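Local coordinates for beta-1,4-mannanase (Aplysia kurodai, PDB 3VUP), which probably hydrolyses the beta-1,4-mannosidic linkages of mannan in the digestive fluid of the sea hare, at residues Ser58-Trp62 and Trp320-Leu324; Pro108-Ala114 and Gly156-Glu162; Cys177-Leu183 and Tyr197-Leu201. One frame throughout, in Å; residues are numbered along the deposited sequence. Where two conformers were deposited one is given.

Contact 1. Residues Ser58-Trp62 and Trp320-Leu324; sequences SMRLW and WSWHL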
loop_
_atom_site.group_PDB
_atom_site.type_symbol
_atom_site.label_atom_id
_atom_site.label_comp_id
_atom_site.label_asym_id
_atom_site.label_seq_id
_atom_site.Cartn_x
_atom_site.Cartn_y
_atom_site.Cartn_z
ATOM N N SER A 58 2.773 10.563 -7.647
ATOM C CA SER A 58 2.756 9.299 -6.883
ATOM C C SER A 58 2.147 8.163 -7.687
ATOM O O SER A 58 1.059 8.356 -8.235
ATOM C CB SER A 58 1.857 9.449 -5.652
ATOM O OG SER A 58 2.453 10.223 -4.637
ATOM N N MET A 59 2.777 6.991 -7.691
ATOM C CA MET A 59 2.231 5.788 -8.314
ATOM C C MET A 59 2.323 4.610 -7.338
ATOM O O MET A 59 3.429 4.294 -6.890
ATOM C CB MET A 59 3.042 5.454 -9.572
ATOM C CG MET A 59 2.544 4.259 -10.371
ATOM S SD MET A 59 1.128 4.601 -11.427
ATOM C CE MET A 59 1.923 5.273 -12.887
ATOM N N ARG A 60 1.199 3.959 -7.049
ATOM C CA ARG A 60 1.193 2.693 -6.323
ATOM C C ARG A 60 1.067 1.587 -7.368
ATOM O O ARG A 60 0.267 1.695 -8.297
ATOM C CB ARG A 60 0.017 2.651 -5.349
ATOM C CG ARG A 60 -0.125 1.335 -4.572
ATOM C CD ARG A 60 -1.105 1.526 -3.445
ATOM N NE ARG A 60 -1.369 0.378 -2.580
ATOM C CZ ARG A 60 -2.496 -0.331 -2.567
ATOM N NH1 ARG A 60 -3.446 -0.139 -3.478
ATOM N NH2 ARG A 60 -2.662 -1.261 -1.634
ATOM N N LEU A 61 1.868 0.534 -7.239
ATOM C CA LEU A 61 1.782 -0.599 -8.160
ATOM C C LEU A 61 2.184 -1.862 -7.416
ATOM O O LEU A 61 2.914 -1.812 -6.422
ATOM C CB LEU A 61 2.621 -0.394 -9.425
ATOM C CG LEU A 61 4.135 -0.620 -9.368
ATOM C CD1 LEU A 61 4.714 -0.521 -10.768
ATOM C CD2 LEU A 61 4.822 0.374 -8.453
ATOM N N TRP A 62 1.666 -2.989 -7.881
ATOM C CA TRP A 62 1.719 -4.217 -7.108
ATOM C C TRP A 62 2.791 -5.155 -7.639
ATOM O O TRP A 62 2.958 -5.304 -8.852
ATOM C CB TRP A 62 0.367 -4.911 -7.122
ATOM C CG TRP A 62 -0.780 -4.147 -6.506
ATOM C CD1 TRP A 62 -0.847 -2.824 -6.161
ATOM C CD2 TRP A 62 -2.051 -4.701 -6.204
ATOM N NE1 TRP A 62 -2.089 -2.534 -5.633
ATOM C CE2 TRP A 62 -2.848 -3.678 -5.657
ATOM C CE3 TRP A 62 -2.590 -5.984 -6.323
ATOM C CZ2 TRP A 62 -4.171 -3.899 -5.251
ATOM C CZ3 TRP A 62 -3.881 -6.204 -5.924
ATOM C CH2 TRP A 62 -4.668 -5.166 -5.401
ATOM N N TRP A 320 -4.779 8.591 -4.038
ATOM C CA TRP A 320 -4.409 7.723 -5.154
ATOM C C TRP A 320 -5.669 7.044 -5.680
ATOM O O TRP A 320 -6.266 6.204 -4.990
ATOM C CB TRP A 320 -3.403 6.638 -4.740
ATOM C CG TRP A 320 -2.145 7.133 -4.095
ATOM C CD1 TRP A 320 -1.512 8.312 -4.318
ATOM C CD2 TRP A 320 -1.364 6.443 -3.114
ATOM N NE1 TRP A 320 -0.386 8.404 -3.532
ATOM C CE2 TRP A 320 -0.271 7.264 -2.788
ATOM C CE3 TRP A 320 -1.485 5.207 -2.488
ATOM C CZ2 TRP A 320 0.694 6.885 -1.855
ATOM C CZ3 TRP A 320 -0.531 4.836 -1.560
ATOM C CH2 TRP A 320 0.545 5.666 -1.254
ATOM N N SER A 321 -6.079 7.397 -6.895
ATOM C CA SER A 321 -7.250 6.767 -7.495
ATOM C C SER A 321 -6.926 5.346 -7.985
ATOM O O SER A 321 -5.752 4.969 -8.132
ATOM C CB SER A 321 -7.805 7.635 -8.624
ATOM O OG SER A 321 -6.803 7.926 -9.579
ATOM N N TRP A 322 -7.972 4.560 -8.231
ATOM C CA TRP A 322 -7.824 3.144 -8.563
ATOM C C TRP A 322 -7.862 2.825 -10.063
ATOM O O TRP A 322 -8.855 3.084 -10.738
ATOM C CB TRP A 322 -8.910 2.324 -7.841
ATOM C CG TRP A 322 -8.850 0.884 -8.232
ATOM C CD1 TRP A 322 -9.766 0.201 -8.980
ATOM C CD2 TRP A 322 -7.780 -0.036 -7.966
ATOM N NE1 TRP A 322 -9.338 -1.093 -9.184
ATOM C CE2 TRP A 322 -8.126 -1.265 -8.570
ATOM C CE3 TRP A 322 -6.572 0.056 -7.261
ATOM C CZ2 TRP A 322 -7.307 -2.396 -8.495
ATOM C CZ3 TRP A 322 -5.755 -1.072 -7.189
ATOM C CH2 TRP A 322 -6.129 -2.281 -7.806
ATOM N N HIS A 323 -6.764 2.240 -10.546
ATOM C CA HIS A 323 -6.637 1.620 -11.872
ATOM C C HIS A 323 -6.430 2.635 -12.991
ATOM O O HIS A 323 -7.288 2.843 -13.851
ATOM C CB HIS A 323 -7.774 0.648 -12.191
ATOM C CG HIS A 323 -7.325 -0.516 -13.006
ATOM N ND1 HIS A 323 -6.672 -0.374 -14.216
ATOM C CD2 HIS A 323 -7.380 -1.844 -12.754
ATOM C CE1 HIS A 323 -6.364 -1.575 -14.674
ATOM N NE2 HIS A 323 -6.789 -2.482 -13.812
ATOM N N LEU A 324 -5.257 3.252 -12.998
ATOM C CA LEU A 324 -4.929 4.227 -14.028
ATOM C C LEU A 324 -4.918 3.606 -15.414
ATOM O O LEU A 324 -5.282 4.264 -16.379
ATOM C CB LEU A 324 -3.579 4.877 -13.755
ATOM C CG LEU A 324 -3.513 5.787 -12.529
ATOM C CD1 LEU A 324 -2.077 6.173 -12.258
ATOM C CD2 LEU A 324 -4.388 7.026 -12.718
#

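Contact 2. Residues Pro108-Ala114 and Gly156-Glu162; sequences PCLWNAA and GWDLMNE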
loop_
_atom_site.group_PDB
_atom_site.type_symbol
_atom_site.label_atom_id
_atom_site.label_comp_id
_atom_site.label_asym_id
_atom_site.label_seq_id
_atom_site.Cartn_x
_atom_site.Cartn_y
_atom_site.Cartn_z
ATOM N N PRO A 108 5.639 0.631 -4.089
ATOM C CA PRO A 108 5.420 -0.775 -4.429
ATOM C C PRO A 108 4.604 -1.448 -3.336
ATOM O O PRO A 108 4.885 -1.265 -2.148
ATOM C CB PRO A 108 6.842 -1.353 -4.453
ATOM C CG PRO A 108 7.754 -0.156 -4.581
ATOM C CD PRO A 108 7.054 0.924 -3.814
ATOM N N CYS A 109 3.609 -2.230 -3.747
ATOM C CA CYS A 109 2.782 -2.988 -2.819
ATOM C C CYS A 109 3.154 -4.460 -2.947
ATOM O O CYS A 109 2.969 -5.061 -4.006
ATOM C CB CYS A 109 1.300 -2.763 -3.122
ATOM S SG CYS A 109 0.194 -3.735 -2.083
ATOM N N LEU A 110 3.683 -5.033 -1.872
ATOM C CA LEU A 110 4.289 -6.359 -1.950
ATOM C C LEU A 110 3.268 -7.476 -2.143
ATOM O O LEU A 110 3.406 -8.266 -3.078
ATOM C CB LEU A 110 5.149 -6.628 -0.719
ATOM C CG LEU A 110 6.328 -5.678 -0.530
ATOM C CD1 LEU A 110 7.050 -6.038 0.758
ATOM C CD2 LEU A 110 7.263 -5.719 -1.734
ATOM N N TRP A 111 2.256 -7.528 -1.274
ATOM C CA TRP A 111 1.341 -8.663 -1.196
ATOM C C TRP A 111 -0.111 -8.217 -1.339
ATOM O O TRP A 111 -0.429 -7.026 -1.234
ATOM C CB TRP A 111 1.505 -9.376 0.143
ATOM C CG TRP A 111 2.896 -9.855 0.424
ATOM C CD1 TRP A 111 3.780 -9.315 1.315
ATOM C CD2 TRP A 111 3.563 -10.979 -0.171
ATOM N NE1 TRP A 111 4.952 -10.023 1.305
ATOM C CE2 TRP A 111 4.844 -11.049 0.405
ATOM C CE3 TRP A 111 3.210 -11.917 -1.149
ATOM C CZ2 TRP A 111 5.768 -12.036 0.055
ATOM C CZ3 TRP A 111 4.128 -12.897 -1.494
ATOM C CH2 TRP A 111 5.392 -12.944 -0.896
ATOM N N ASN A 112 -1.001 -9.185 -1.552
ATOM C CA ASN A 112 -2.418 -8.910 -1.732
ATOM C C ASN A 112 -3.252 -9.970 -1.019
ATOM O O ASN A 112 -2.976 -11.169 -1.144
ATOM C CB ASN A 112 -2.754 -8.937 -3.226
ATOM C CG ASN A 112 -4.210 -8.633 -3.517
ATOM O OD1 ASN A 112 -4.854 -7.873 -2.791
ATOM N ND2 ASN A 112 -4.737 -9.214 -4.599
ATOM N N ALA A 113 -4.275 -9.522 -0.293
ATOM C CA ALA A 113 -5.243 -10.423 0.326
ATOM C C ALA A 113 -6.691 -10.123 -0.090
ATOM O O ALA A 113 -7.630 -10.626 0.530
ATOM C CB ALA A 113 -5.112 -10.396 1.847
ATOM N N ALA A 114 -6.881 -9.328 -1.146
ATOM C CA ALA A 114 -8.238 -8.986 -1.605
ATOM C C ALA A 114 -8.902 -10.069 -2.453
ATOM O O ALA A 114 -10.093 -9.974 -2.759
ATOM C CB ALA A 114 -8.233 -7.672 -2.361
ATOM N N GLY A 156 7.670 4.779 -0.673
ATOM C CA GLY A 156 7.516 3.931 0.490
ATOM C C GLY A 156 7.048 2.558 0.076
ATOM O O GLY A 156 6.571 2.356 -1.044
ATOM N N TRP A 157 7.194 1.613 0.991
ATOM C CA TRP A 157 6.820 0.226 0.759
ATOM C C TRP A 157 5.460 -0.045 1.388
ATOM O O TRP A 157 5.274 0.188 2.576
ATOM C CB TRP A 157 7.845 -0.716 1.395
ATOM C CG TRP A 157 9.214 -0.641 0.786
ATOM C CD1 TRP A 157 10.297 0.044 1.273
ATOM C CD2 TRP A 157 9.658 -1.281 -0.420
ATOM N NE1 TRP A 157 11.378 -0.134 0.447
ATOM C CE2 TRP A 157 11.016 -0.939 -0.599
ATOM C CE3 TRP A 157 9.042 -2.113 -1.366
ATOM C CZ2 TRP A 157 11.769 -1.397 -1.686
ATOM C CZ3 TRP A 157 9.789 -2.561 -2.452
ATOM C CH2 TRP A 157 11.140 -2.204 -2.599
ATOM N N ASP A 158 4.511 -0.514 0.583
ATOM C CA ASP A 158 3.202 -0.930 1.076
ATOM C C ASP A 158 3.279 -2.451 1.236
ATOM O O ASP A 158 3.401 -3.185 0.253
ATOM C CB ASP A 158 2.128 -0.509 0.070
ATOM C CG ASP A 158 0.719 -0.973 0.437
ATOM O OD1 ASP A 158 0.565 -1.867 1.296
ATOM O OD2 ASP A 158 -0.238 -0.453 -0.196
ATOM N N LEU A 159 3.221 -2.930 2.473
ATOM C CA LEU A 159 3.416 -4.358 2.713
ATOM C C LEU A 159 2.319 -5.232 2.138
ATOM O O LEU A 159 2.575 -6.355 1.722
ATOM C CB LEU A 159 3.515 -4.641 4.205
ATOM C CG LEU A 159 4.646 -3.936 4.938
ATOM C CD1 LEU A 159 4.686 -4.421 6.370
ATOM C CD2 LEU A 159 5.985 -4.165 4.256
ATOM N N MET A 160 1.085 -4.750 2.161
ATOM C CA MET A 160 -0.021 -5.609 1.786
ATOM C C MET A 160 -1.266 -4.842 1.437
ATOM O O MET A 160 -1.728 -3.962 2.182
ATOM C CB MET A 160 -0.349 -6.589 2.910
ATOM C CG MET A 160 -1.460 -7.586 2.562
ATOM S SD MET A 160 -1.687 -8.878 3.795
ATOM C CE MET A 160 -1.099 -10.296 2.886
ATOM N N ASN A 161 -1.835 -5.215 0.303
ATOM C CA ASN A 161 -3.145 -4.738 -0.064
ATOM C C ASN A 161 -4.260 -5.494 0.645
ATOM O O ASN A 161 -4.412 -6.704 0.463
ATOM C CB ASN A 161 -3.361 -4.882 -1.559
ATOM C CG ASN A 161 -4.659 -4.267 -1.977
ATOM O OD1 ASN A 161 -4.812 -3.051 -1.904
ATOM N ND2 ASN A 161 -5.629 -5.091 -2.354
ATOM N N GLU A 162 -5.026 -4.762 1.448
ATOM C CA GLU A 162 -6.281 -5.237 2.036
ATOM C C GLU A 162 -6.187 -6.594 2.752
ATOM O O GLU A 162 -6.843 -7.558 2.351
ATOM C CB GLU A 162 -7.382 -5.246 0.971
ATOM C CG GLU A 162 -7.539 -3.853 0.356
ATOM C CD GLU A 162 -8.749 -3.676 -0.546
ATOM O OE1 GLU A 162 -9.387 -4.682 -0.936
ATOM O OE2 GLU A 162 -9.055 -2.499 -0.879
#

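Contact 3. Residues Cys177-Leu183 and Tyr197-Leu201; sequences CYDTTAL and YQDIL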
loop_
_atom_site.group_PDB
_atom_site.type_symbol
_atom_site.label_atom_id
_atom_site.label_comp_id
_atom_site.label_asym_id
_atom_site.label_seq_id
_atom_site.Cartn_x
_atom_site.Cartn_y
_atom_site.Cartn_z
ATOM N N CYS A 177 -5.760 -6.109 20.355
ATOM C CA CYS A 177 -5.111 -6.077 19.049
ATOM C C CYS A 177 -5.547 -7.200 18.119
ATOM O O CYS A 177 -5.392 -7.072 16.900
ATOM C CB CYS A 177 -3.591 -6.143 19.194
ATOM S SG CYS A 177 -2.848 -4.714 19.969
ATOM N N TYR A 178 -6.053 -8.297 18.682
ATOM C CA TYR A 178 -6.413 -9.461 17.873
ATOM C C TYR A 178 -7.923 -9.654 17.712
ATOM O O TYR A 178 -8.361 -10.445 16.880
ATOM C CB TYR A 178 -5.807 -10.742 18.466
ATOM C CG TYR A 178 -4.318 -10.678 18.776
ATOM C CD1 TYR A 178 -3.456 -9.857 18.054
ATOM C CD2 TYR A 178 -3.775 -11.445 19.801
ATOM C CE1 TYR A 178 -2.100 -9.797 18.350
ATOM C CE2 TYR A 178 -2.423 -11.398 20.101
ATOM C CZ TYR A 178 -1.588 -10.571 19.371
ATOM O OH TYR A 178 -0.238 -10.507 19.661
ATOM N N ASP A 179 -8.714 -8.943 18.507
ATOM C CA ASP A 179 -10.160 -9.125 18.537
ATOM C C ASP A 179 -10.800 -8.469 17.316
ATOM O O ASP A 179 -10.511 -7.311 17.028
ATOM C CB ASP A 179 -10.692 -8.484 19.817
ATOM C CG ASP A 179 -12.182 -8.637 19.972
ATOM O OD1 ASP A 179 -12.604 -9.462 20.811
ATOM O OD2 ASP A 179 -12.930 -7.930 19.258
ATOM N N THR A 180 -11.680 -9.189 16.614
ATOM C CA THR A 180 -12.314 -8.628 15.422
ATOM C C THR A 180 -13.827 -8.513 15.573
ATOM O O THR A 180 -14.555 -8.430 14.581
ATOM C CB THR A 180 -11.968 -9.418 14.150
ATOM O OG1 THR A 180 -12.412 -10.769 14.304
ATOM C CG2 THR A 180 -10.473 -9.408 13.903
ATOM N N THR A 181 -14.315 -8.496 16.807
ATOM C CA THR A 181 -15.746 -8.330 17.001
ATOM C C THR A 181 -16.289 -7.012 16.432
ATOM O O THR A 181 -17.408 -6.980 15.923
ATOM C CB THR A 181 -16.172 -8.516 18.472
ATOM O OG1 THR A 181 -15.557 -7.519 19.299
ATOM C CG2 THR A 181 -15.804 -9.909 18.957
ATOM N N ALA A 182 -15.491 -5.944 16.456
ATOM C CA ALA A 182 -15.957 -4.675 15.888
ATOM C C ALA A 182 -16.174 -4.765 14.376
ATOM O O ALA A 182 -16.923 -3.968 13.812
ATOM C CB ALA A 182 -14.999 -3.545 16.214
ATOM N N LEU A 183 -15.523 -5.735 13.733
ATOM C CA LEU A 183 -15.641 -5.960 12.294
ATOM C C LEU A 183 -16.783 -6.894 11.912
ATOM O O LEU A 183 -16.934 -7.220 10.735
ATOM C CB LEU A 183 -14.325 -6.478 11.716
ATOM C CG LEU A 183 -13.180 -5.464 11.769
ATOM C CD1 LEU A 183 -11.887 -6.130 11.358
ATOM C CD2 LEU A 183 -13.458 -4.254 10.878
ATOM N N TYR A 197 -5.473 -12.306 13.685
ATOM C CA TYR A 197 -4.666 -11.088 13.686
ATOM C C TYR A 197 -3.265 -11.266 14.238
ATOM O O TYR A 197 -2.364 -10.569 13.797
ATOM C CB TYR A 197 -5.378 -9.887 14.333
ATOM C CG TYR A 197 -5.954 -8.967 13.279
ATOM C CD1 TYR A 197 -5.152 -8.059 12.601
ATOM C CD2 TYR A 197 -7.283 -9.045 12.925
ATOM C CE1 TYR A 197 -5.675 -7.236 11.602
ATOM C CE2 TYR A 197 -7.815 -8.232 11.938
ATOM C CZ TYR A 197 -7.011 -7.324 11.281
ATOM O OH TYR A 197 -7.559 -6.533 10.300
ATOM N N GLN A 198 -3.049 -12.177 15.179
ATOM C CA GLN A 198 -1.679 -12.312 15.663
ATOM C C GLN A 198 -0.744 -12.711 14.511
ATOM O O GLN A 198 0.371 -12.186 14.397
ATOM C CB GLN A 198 -1.572 -13.291 16.832
ATOM C CG GLN A 198 -0.188 -13.307 17.473
ATOM C CD GLN A 198 -0.108 -14.222 18.681
ATOM O OE1 GLN A 198 -1.118 -14.754 19.136
ATOM N NE2 GLN A 198 1.100 -14.415 19.200
ATOM N N ASP A 199 -1.203 -13.612 13.644
ATOM C CA ASP A 199 -0.397 -14.036 12.508
ATOM C C ASP A 199 -0.164 -12.900 11.517
ATOM O O ASP A 199 0.970 -12.691 11.077
ATOM C CB ASP A 199 -1.036 -15.217 11.772
ATOM C CG ASP A 199 -0.968 -16.512 12.550
ATOM O OD1 ASP A 199 -0.001 -16.737 13.302
ATOM O OD2 ASP A 199 -1.892 -17.325 12.383
ATOM N N ILE A 200 -1.214 -12.170 11.143
ATOM C CA ILE A 200 -1.036 -11.103 10.160
ATOM C C ILE A 200 -0.204 -9.957 10.731
ATOM O O ILE A 200 0.602 -9.358 10.018
ATOM C CB ILE A 200 -2.378 -10.580 9.557
ATOM C CG1 ILE A 200 -2.151 -10.047 8.140
ATOM C CG2 ILE A 200 -3.013 -9.497 10.424
ATOM C CD1 ILE A 200 -1.827 -11.113 7.112
ATOM N N LEU A 201 -0.357 -9.671 12.020
ATOM C CA LEU A 201 0.426 -8.599 12.619
ATOM C C LEU A 201 1.904 -8.973 12.732
ATOM O O LEU A 201 2.768 -8.110 12.573
ATOM C CB LEU A 201 -0.166 -8.141 13.950
ATOM C CG LEU A 201 -1.539 -7.479 13.855
ATOM C CD1 LEU A 201 -2.085 -7.242 15.254
ATOM C CD2 LEU A 201 -1.467 -6.181 13.053
HETATM O O HOH W 1 -8.015 -12.482 15.135
#

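Contact 1. Residues Ser58-Trp62 and Trp320-Leu324
Arg-60 NH1 is gripped by two acceptors, Glu-293 OE2 in a salt bridge and Asn-22 OD1 in a hydrogen bond, while Trp-322 CZ3 lies 4.5 Å from it. NE in a salt bridge to Asp-158 OD2 and NH2 in a hydrogen bond to Asn-161 OD1 together hold the guanidinium against turning. With CG anti to the backbone N (chi1 177°) and the chain extended as far as NE, the arginine runs past the Trp-320 indole roughly at right angles, its CD 3.8 Å from Trp-320 CE3. At the other end of that indole, Ser-58 CB approaches Trp-320 NE1 to 3.3 Å, without a hydrogen bond. Trp-62 and Trp-322 meet through CZ2 and CH2, 3.6 Å apart, their planes inclined by 47°. These side chains meet inside the TIM barrel, Trp-322 beside a bound Tris probably from the crystallisation liquor. On the outer side Met-59 bends until, in one of its two conformers, SD lies 3.7 Å from Leu-324 CD1, at the start of helix 324-338. No hydrogen bond joins the segments, and their strand axes stay 8.1 Å apart, because strand 18-22 runs between 58-65 and 318-322.

Contact 2. Residues Pro108-Ala114 and Gly156-Glu162
Asn-161 lies alongside Asn-112 through CB, CG and ND2. Its CB is 3.6 Å from Trp-111 O, and CG, set anti to the backbone N (chi1 -174°), is 3.7 Å from Asn-112 OD1. At the tip, ND2 donates to Asn-112 OD1 over 2.9 Å with an N-H...O angle of 167°, and touches Ala-114 CB at 3.7 Å; OD1 turns to Arg-60 NH2. The amide planes are 47° apart. Asn-112 OD1 takes a second hydrogen bond from Ala-114 N, 3.0 Å away on the opposite face of its plane, closing an Asx turn. A leucine in place of Asn-112 would probably leave Ala-114 N and Asn-161 ND2 without this shared acceptor, and the Asn-161 amide less firmly held. Backbone bonds set the register: Asn-161 N gives to Trp-111 O at 2.8 Å, and Ala-113 N to Asn-161 O at 2.9 Å. Asn-161 ND2 and Glu-162 OE2 hydrogen-bond a Tris, probably from the crystallisation liquor, which may mark the substrate pocket; Glu-162 OE2 also bonds His-262 ND1. Strand 157-161, fourth in the barrel, ends at Asn-161 with Glu-162 just beyond, consistent with a clan GH-A TIM barrel, whose acid/base glutamate usually follows an asparagine there.

Contact 3. Residues Cys177-Leu183 and Tyr197-Leu201
Two torsions bring Gln-198 over one face of the Tyr-178 ring: the tyrosine CG stands anti to its carbonyl carbon (chi1 -50°), which swings the ring toward the helix, and the glutamine CG stands anti to the backbone nitrogen (chi1 -172°), so that an extended chain runs out across the ring. Gln-198 CB sits over the ring centre, 3.8 Å from the Tyr-178 centroid and close to the ring normal, a CH-pi contact. Further out, Gln-198 CG comes within 3.6 Å of Tyr-178 OH, and OE1 lies 3.7 Å from CE2 of the same ring. The glutamine amide and the tyrosine ring are almost parallel, 4° apart, so the amide lies flat along the hydroxyl end. Leu-201 meets the same ring differently, at its edge, where CD1 is 4.0 Å from Tyr-178 CE1. The second tyrosine, Tyr-197, is touched at its own edge by Thr-180 CG2, 3.4 Å from CD2. Across the segments no direct hydrogen bond forms; instead one water accepts from Tyr-197 N at 2.9 Å and donates to Tyr-178 O at 2.7 Å, giving a first-turn amide of the helix an acceptor. Asp-179 OD2 shapes the loop just beyond: it receives both Thr-181 N, in an Asx turn, and Thr-181 OG1, the latter at 2.7 Å on its syn lone pair. Outside the two segments, Tyr-197 OH bonds to Tyr-240 OH and its ring stacks on His-239, while the Cys-177 to Cys-244 disulfide ties the loop to helix 242-249. This is the long loop of a beta-alpha unit in a TIM barrel, leaving strand 157-161 and folding back over the start of helix 197-214, the helix that follows that strand.

Contacts 1 and 2 are buried in the barrel wall, their polar residues facing its interior and apolar ones its helices; strands 58-65 and 105-112 are neighbours, and the centres lie 12 Å apart. Leu-61 O and Cys-109 N, 2.8 Å apart, probably hydrogen-bond, and Trp-62 packs on both Asn-112 and Asn-161. Contact 1 joins strands that are not adjacent and works through aromatic rings and a charged side chain, whereas contact 2 is built on strand-to-strand hydrogen bonds. Contact 3 lies farther out yet is mostly buried, with Gln-198 at its exposed margin, and relies on ring contacts and a water. It meets contact 2 where Met-160 packs on one conformer of Ile-200, but does not touch contact 1.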